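Local coordinates for ferric iron-binding periplasmic protein (Pseudomonas aeruginosa PAO1, PDB 6IVY) that binds ferric iron in the periplasm and probably hands it to an ABC transporter for uptake into the cell, at residues L6-H11 with V55-E60; T99-V104 with L191-Y196. All coordinates share one frame; numbering follows the deposited sequence.

The two contacts lie in series along the chain: contact 1 closes before contact 2 opens. Their centres are about 16 Å apart. Both belong to the same mixed sheet, in which strand 223-230 pairs with strand 55-57 of contact 1 and with strand 96-107 of contact 2. Contact 1 brings His11 and Glu59 to the ferric ion, and contact 2 brings Tyr195 and Tyr196. The two also meet directly, in a salt bridge between Glu60 OE1 and Arg101 NH1 (2.7 Å). The iron thus joins distant parts of the chain, an arrangement consistent with a periplasmic binding protein closed around its cargo.

Contact 1 (L6-H11 with V55-E60); sequences LYNGQH and VLYTEE. With FE (Fe (III) ion), chain D.
His11 and Glu59 meet at the ferric ion. His11 NE2 binds the iron at 2.2 Å and Glu59 OE1 binds it at 2.1 Å. Ring and carboxylate planes are turned 60° apart, and Glu59 OE2 sits over one face of the imidazole, toward its rim. Water 2, itself an iron ligand, donates a hydrogen bond to Glu59 OE2, so both carboxylate oxygens are engaged. Arg101 also bonds Glu59 OE1, which probably draws charge from the carboxylate.

The backbone behind the site is a short parallel ladder. Tyr7 N donates to Val55 O, and Tyr57 N donates to Tyr7 O, both at 3.0 Å. Gly9 N points to Tyr57 O, though at a doubtfully short distance, and Gln10 N adds a weak bond. The Gln10 chain turns about its CB-CG bond (chi2 -86°), which brings its amide back toward the chain. His11 N donates to Gln10 OE1 at 3.0 Å, a bond that ties down the backbone of the iron ligand. Water 1 bridges Gln10 NE2 and Tyr57 OH.

Gln10 CG rests over the face of the Tyr57 ring, a CH-pi contact of 3.8 Å to the centroid. Asn8 lies alongside the same ring and points the same way, its OD1 near Tyr57 CD2, with amide and ring planes 21° apart. Farther from the iron, Leu6 CD1 touches Val55 CG1 at 3.6 Å and also reaches Tyr57 CB. Helix 237-248 packs on Leu6, Val55 and Tyr57. On the other face of the sheet Tyr7 CB meets Leu56 CD1, where helix 37-47 packs on Tyr7.

Such neighbouring parallel strands, with ligands on the loops after their C-terminal ends, are characteristic of the periplasmic binding protein fold. Here the two loops supply the His and Glu ligands of the ferric site.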
loop_
_atom_site.group_PDB
_atom_site.type_symbol
_atom_site.label_atom_id
_atom_site.label_comp_id
_atom_site.label_asym_id
_atom_site.label_seq_id
_atom_site.Cartn_x
_atom_site.Cartn_y
_atom_site.Cartn_z
ATOM N N LEU A 6 1.065 -8.587 16.945
ATOM C CA LEU A 6 0.823 -8.139 15.587
ATOM C C LEU A 6 2.023 -7.315 15.136
ATOM O O LEU A 6 2.339 -6.287 15.751
ATOM C CB LEU A 6 -0.461 -7.315 15.522
ATOM C CG LEU A 6 -0.713 -6.520 14.241
ATOM C CD1 LEU A 6 -1.049 -7.463 13.095
ATOM C CD2 LEU A 6 -1.828 -5.493 14.448
ATOM N N TYR A 7 2.693 -7.762 14.082
ATOM C CA TYR A 7 3.700 -6.940 13.419
ATOM C C TYR A 7 2.959 -6.120 12.378
ATOM O O TYR A 7 2.379 -6.681 11.439
ATOM C CB TYR A 7 4.797 -7.784 12.772
ATOM C CG TYR A 7 5.841 -8.348 13.714
ATOM C CD1 TYR A 7 5.616 -8.438 15.081
ATOM C CD2 TYR A 7 7.044 -8.828 13.217
ATOM C CE1 TYR A 7 6.569 -8.990 15.930
ATOM C CE2 TYR A 7 7.999 -9.376 14.047
ATOM C CZ TYR A 7 7.758 -9.460 15.405
ATOM O OH TYR A 7 8.725 -10.007 16.219
ATOM N N ASN A 8 2.942 -4.799 12.569
ATOM C CA ASN A 8 2.060 -3.899 11.839
ATOM C C ASN A 8 2.884 -3.016 10.910
ATOM O O ASN A 8 3.505 -2.041 11.352
ATOM C CB ASN A 8 1.244 -3.043 12.796
ATOM C CG ASN A 8 0.369 -2.045 12.064
ATOM O OD1 ASN A 8 -0.151 -2.349 10.990
ATOM N ND2 ASN A 8 0.206 -0.843 12.636
ATOM N N GLY A 9 2.889 -3.368 9.619
ATOM C CA GLY A 9 3.445 -2.468 8.627
ATOM C C GLY A 9 2.489 -1.390 8.173
ATOM O O GLY A 9 2.918 -0.429 7.533
ATOM N N GLN A 10 1.193 -1.552 8.433
ATOM C CA GLN A 10 0.279 -0.490 8.074
ATOM C C GLN A 10 0.526 0.716 8.967
ATOM O O GLN A 10 1.250 0.655 9.968
ATOM C CB GLN A 10 -1.171 -0.944 8.186
ATOM C CG GLN A 10 -1.829 -1.231 6.841
ATOM C CD GLN A 10 -2.432 0.009 6.185
ATOM O OE1 GLN A 10 -1.898 1.119 6.304
ATOM N NE2 GLN A 10 -3.550 -0.174 5.497
ATOM N N HIS A 11 -0.088 1.822 8.590
ATOM C CA HIS A 11 0.059 3.049 9.363
ATOM C C HIS A 11 -0.406 2.833 10.796
ATOM O O HIS A 11 -1.354 2.084 11.049
ATOM C CB HIS A 11 -0.709 4.172 8.677
ATOM C CG HIS A 11 -0.062 4.612 7.404
ATOM N ND1 HIS A 11 0.970 5.525 7.372
ATOM C CD2 HIS A 11 -0.244 4.205 6.127
ATOM C CE1 HIS A 11 1.369 5.694 6.125
ATOM N NE2 HIS A 11 0.651 4.901 5.350
ATOM N N VAL A 55 0.598 -12.441 13.742
ATOM C CA VAL A 55 -0.026 -11.959 12.512
ATOM C C VAL A 55 0.868 -10.867 11.954
ATOM O O VAL A 55 1.477 -10.104 12.710
ATOM C CB VAL A 55 -1.465 -11.434 12.751
ATOM C CG1 VAL A 55 -1.961 -10.596 11.575
ATOM C CG2 VAL A 55 -2.447 -12.578 13.027
ATOM N N LEU A 56 0.968 -10.799 10.635
ATOM C CA LEU A 56 1.659 -9.705 9.979
ATOM C C LEU A 56 0.668 -8.986 9.082
ATOM O O LEU A 56 -0.135 -9.631 8.394
ATOM C CB LEU A 56 2.848 -10.219 9.182
ATOM C CG LEU A 56 3.464 -9.260 8.167
ATOM C CD1 LEU A 56 4.172 -8.070 8.831
ATOM C CD2 LEU A 56 4.418 -10.088 7.305
ATOM N N TYR A 57 0.720 -7.646 9.129
ATOM C CA TYR A 57 -0.192 -6.738 8.439
ATOM C C TYR A 57 0.667 -5.710 7.723
ATOM O O TYR A 57 1.458 -5.013 8.370
ATOM C CB TYR A 57 -1.109 -6.050 9.455
ATOM C CG TYR A 57 -2.241 -5.157 8.951
ATOM C CD1 TYR A 57 -2.812 -5.321 7.689
ATOM C CD2 TYR A 57 -2.764 -4.157 9.793
ATOM C CE1 TYR A 57 -3.875 -4.508 7.264
ATOM C CE2 TYR A 57 -3.815 -3.355 9.390
ATOM C CZ TYR A 57 -4.374 -3.526 8.132
ATOM O OH TYR A 57 -5.408 -2.691 7.766
ATOM N N THR A 58 0.526 -5.612 6.400
ATOM C CA THR A 58 1.397 -4.769 5.594
ATOM C C THR A 58 0.585 -3.788 4.763
ATOM O O THR A 58 -0.593 -4.000 4.485
ATOM C CB THR A 58 2.292 -5.593 4.653
ATOM O OG1 THR A 58 1.483 -6.341 3.736
ATOM C CG2 THR A 58 3.190 -6.554 5.450
ATOM N N GLU A 59 1.243 -2.701 4.364
ATOM C CA GLU A 59 0.633 -1.760 3.432
ATOM C C GLU A 59 0.611 -2.288 2.004
ATOM O O GLU A 59 -0.255 -1.894 1.214
ATOM C CB GLU A 59 1.391 -0.433 3.461
ATOM C CG GLU A 59 1.274 0.326 4.769
ATOM C CD GLU A 59 1.759 1.743 4.646
ATOM O OE1 GLU A 59 1.139 2.501 3.882
ATOM O OE2 GLU A 59 2.767 2.091 5.304
ATOM N N GLU A 60 1.544 -3.169 1.649
ATOM C CA GLU A 60 1.734 -3.583 0.261
ATOM C C GLU A 60 2.017 -5.079 0.223
ATOM O O GLU A 60 2.423 -5.671 1.226
ATOM C CB GLU A 60 2.901 -2.824 -0.393
ATOM C CG GLU A 60 3.024 -1.381 0.050
ATOM C CD GLU A 60 1.942 -0.500 -0.576
ATOM O OE1 GLU A 60 1.690 0.615 -0.075
ATOM O OE2 GLU A 60 1.337 -0.926 -1.580
HETATM FE FE FE D . 1.375 4.530 3.284
HETATM O O HOH W 1 -5.316 -2.610 5.195
HETATM O O HOH W 2 3.381 4.390 4.212
#

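Contact 2 (T99-V104 with L191-Y196); sequences TARTRV and LINNYY. With FE (Fe (III) ion), chain D; PO4 (phosphate ion), chain C.
Arg101 lays its guanidinium against Tyr195, whose CE2 sits 3.2 Å above one face of the group. The guanidinium and ring planes are 45° apart. A bend at chi2 (-93°) and another at chi3 fold the arginine back to this ring. Its polar end is gripped from outside the segments: Glu60 and Glu262 form salt bridges with it. This positive charge would probably stabilise negative charge on the phenolate oxygen of Tyr195.

Thr102 is bound twice by Asn194. Thr102 N donates to Asn194 OD1 at 3.1 Å, approaching from above the carbonyl plane, and Asn194 N donates to Thr102 O at 2.9 Å. The backbone is thereby pinned where strand 189-193 gives way to helix 195-204. At this turn the ferric site gains its two adjacent tyrosines, the phenolate pair familiar from bacterial ferric-binding proteins. Tyr195 OH binds the iron at 1.8 Å and Tyr196 OH at 1.9 Å. The iron lies in the plane of the Tyr195 ring, at its edge. O2 of a phosphate, probably from the crystallisation liquor, and water 2 add two more ligands. His11 and Glu59 complete the six.

Arg103 donates from NH1 to Asn193 OD1 at 2.8 Å. The acceptor lies in the guanidinium plane, while the amide is turned 77° from it. This bond leaves Asn193 ND2 directed to the phosphate, where it donates to O4 at 3.2 Å. Water 3 links Arg103 NH2 to Leu191 O, and Ile192 O lies over one face of the guanidinium.

Val104 forms the antiparallel hydrogen-bonded pair with Ile192, with Val104 N donating to Ile192 O and Ile192 N to Val104 O. Val104 CG2 packs on Ile192 CG1, while Val104 CG1 touches Asn194 CB.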
loop_
_atom_site.group_PDB
_atom_site.type_symbol
_atom_site.label_atom_id
_atom_site.label_comp_id
_atom_site.label_asym_id
_atom_site.label_seq_id
_atom_site.Cartn_x
_atom_site.Cartn_y
_atom_site.Cartn_z
ATOM N N THR A 99 -7.262 -4.261 2.391
ATOM C CA THR A 99 -7.757 -3.114 1.642
ATOM C C THR A 99 -6.850 -2.900 0.438
ATOM O O THR A 99 -5.724 -3.391 0.400
ATOM C CB THR A 99 -7.799 -1.832 2.493
ATOM O OG1 THR A 99 -6.470 -1.484 2.929
ATOM C CG2 THR A 99 -8.679 -2.023 3.701
ATOM N N ALA A 100 -7.350 -2.166 -0.551
ATOM C CA ALA A 100 -6.529 -1.670 -1.651
ATOM C C ALA A 100 -6.356 -0.159 -1.539
ATOM O O ALA A 100 -7.236 0.552 -1.043
ATOM C CB ALA A 100 -7.134 -2.023 -3.018
ATOM N N ARG A 101 -5.186 0.319 -1.962
ATOM C CA ARG A 101 -4.895 1.739 -2.140
ATOM C C ARG A 101 -4.529 1.962 -3.604
ATOM O O ARG A 101 -4.300 1.015 -4.354
ATOM C CB ARG A 101 -3.760 2.205 -1.204
ATOM C CG ARG A 101 -2.488 1.348 -1.282
ATOM C CD ARG A 101 -2.462 0.219 -0.227
ATOM N NE ARG A 101 -2.561 0.719 1.146
ATOM C CZ ARG A 101 -1.590 1.377 1.780
ATOM N NH1 ARG A 101 -0.434 1.614 1.172
ATOM N NH2 ARG A 101 -1.778 1.811 3.024
ATOM N N THR A 102 -4.482 3.212 -4.042
ATOM C CA THR A 102 -4.181 3.440 -5.452
ATOM C C THR A 102 -3.280 4.660 -5.623
ATOM O O THR A 102 -3.259 5.578 -4.796
ATOM C CB THR A 102 -5.464 3.593 -6.286
ATOM O OG1 THR A 102 -5.127 3.563 -7.672
ATOM C CG2 THR A 102 -6.180 4.935 -5.955
ATOM N N ARG A 103 -2.542 4.661 -6.729
ATOM C CA ARG A 103 -1.579 5.714 -6.997
ATOM C C ARG A 103 -2.282 6.968 -7.512
ATOM O O ARG A 103 -3.234 6.891 -8.293
ATOM C CB ARG A 103 -0.553 5.213 -8.010
ATOM C CG ARG A 103 0.228 4.021 -7.488
ATOM C CD ARG A 103 1.019 4.434 -6.265
ATOM N NE ARG A 103 2.115 5.349 -6.599
ATOM C CZ ARG A 103 2.887 5.960 -5.699
ATOM N NH1 ARG A 103 2.693 5.778 -4.393
ATOM N NH2 ARG A 103 3.863 6.750 -6.102
ATOM N N VAL A 104 -1.823 8.127 -7.049
ATOM C CA VAL A 104 -2.409 9.397 -7.456
ATOM C C VAL A 104 -1.307 10.400 -7.757
ATOM O O VAL A 104 -0.164 10.262 -7.315
ATOM C CB VAL A 104 -3.351 9.984 -6.381
ATOM C CG1 VAL A 104 -4.585 9.114 -6.213
ATOM C CG2 VAL A 104 -2.614 10.155 -5.066
ATOM N N LEU A 191 3.699 12.370 -6.480
ATOM C CA LEU A 191 3.171 11.027 -6.623
ATOM C C LEU A 191 3.062 10.394 -5.243
ATOM O O LEU A 191 4.083 10.156 -4.597
ATOM C CB LEU A 191 4.085 10.192 -7.518
ATOM C CG LEU A 191 4.222 10.647 -8.970
ATOM C CD1 LEU A 191 5.409 9.959 -9.627
ATOM C CD2 LEU A 191 2.933 10.403 -9.742
ATOM N N ILE A 192 1.837 10.099 -4.800
ATOM C CA ILE A 192 1.624 9.479 -3.489
ATOM C C ILE A 192 0.503 8.447 -3.612
ATOM O O ILE A 192 0.069 8.132 -4.722
ATOM C CB ILE A 192 1.297 10.536 -2.411
ATOM C CG1 ILE A 192 0.041 11.319 -2.791
ATOM C CG2 ILE A 192 2.478 11.504 -2.199
ATOM C CD1 ILE A 192 -0.465 12.282 -1.681
ATOM N N ASN A 193 0.031 7.903 -2.488
ATOM C CA ASN A 193 -1.176 7.085 -2.499
ATOM C C ASN A 193 -2.393 7.946 -2.184
ATOM O O ASN A 193 -2.279 9.037 -1.619
ATOM C CB ASN A 193 -1.078 5.919 -1.501
ATOM C CG ASN A 193 0.095 5.015 -1.789
ATOM O OD1 ASN A 193 0.474 4.821 -2.958
ATOM N ND2 ASN A 193 0.705 4.478 -0.729
ATOM N N ASN A 194 -3.573 7.432 -2.545
ATOM C CA ASN A 194 -4.781 8.257 -2.508
ATOM C C ASN A 194 -5.159 8.674 -1.086
ATOM O O ASN A 194 -5.669 9.786 -0.869
ATOM C CB ASN A 194 -5.936 7.492 -3.138
ATOM C CG ASN A 194 -6.331 6.293 -2.314
ATOM O OD1 ASN A 194 -5.525 5.388 -2.122
ATOM N ND2 ASN A 194 -7.563 6.289 -1.798
ATOM N N TYR A 195 -4.932 7.798 -0.103
ATOM C CA TYR A 195 -5.534 7.999 1.207
ATOM C C TYR A 195 -4.898 9.153 1.973
ATOM O O TYR A 195 -5.520 9.689 2.893
ATOM C CB TYR A 195 -5.462 6.703 2.027
ATOM C CG TYR A 195 -4.072 6.096 2.150
ATOM C CD1 TYR A 195 -3.215 6.476 3.189
ATOM C CD2 TYR A 195 -3.614 5.138 1.233
ATOM C CE1 TYR A 195 -1.943 5.930 3.312
ATOM C CE2 TYR A 195 -2.345 4.579 1.354
ATOM C CZ TYR A 195 -1.515 5.000 2.386
ATOM O OH TYR A 195 -0.267 4.478 2.502
ATOM N N TYR A 196 -3.691 9.564 1.601
ATOM C CA TYR A 196 -2.987 10.581 2.370
ATOM C C TYR A 196 -3.700 11.926 2.312
ATOM O O TYR A 196 -3.694 12.682 3.288
ATOM C CB TYR A 196 -1.562 10.717 1.855
ATOM C CG TYR A 196 -0.657 9.560 2.225
ATOM C CD1 TYR A 196 -0.118 9.455 3.515
ATOM C CD2 TYR A 196 -0.335 8.582 1.290
ATOM C CE1 TYR A 196 0.724 8.399 3.854
ATOM C CE2 TYR A 196 0.486 7.522 1.615
ATOM C CZ TYR A 196 1.019 7.441 2.892
ATOM O OH TYR A 196 1.855 6.405 3.195
HETATM FE FE FE D . 1.375 4.530 3.284
HETATM P P PO4 C . 3.673 3.313 1.215
HETATM O O1 PO4 C . 3.623 1.784 1.308
HETATM O O2 PO4 C . 2.421 3.915 1.778
HETATM O O3 PO4 C . 4.839 3.804 2.036
HETATM O O4 PO4 C . 3.809 3.743 -0.237
HETATM O O HOH W 3 6.052 8.401 -4.771
HETATM O O HOH W 2 3.381 4.390 4.212
#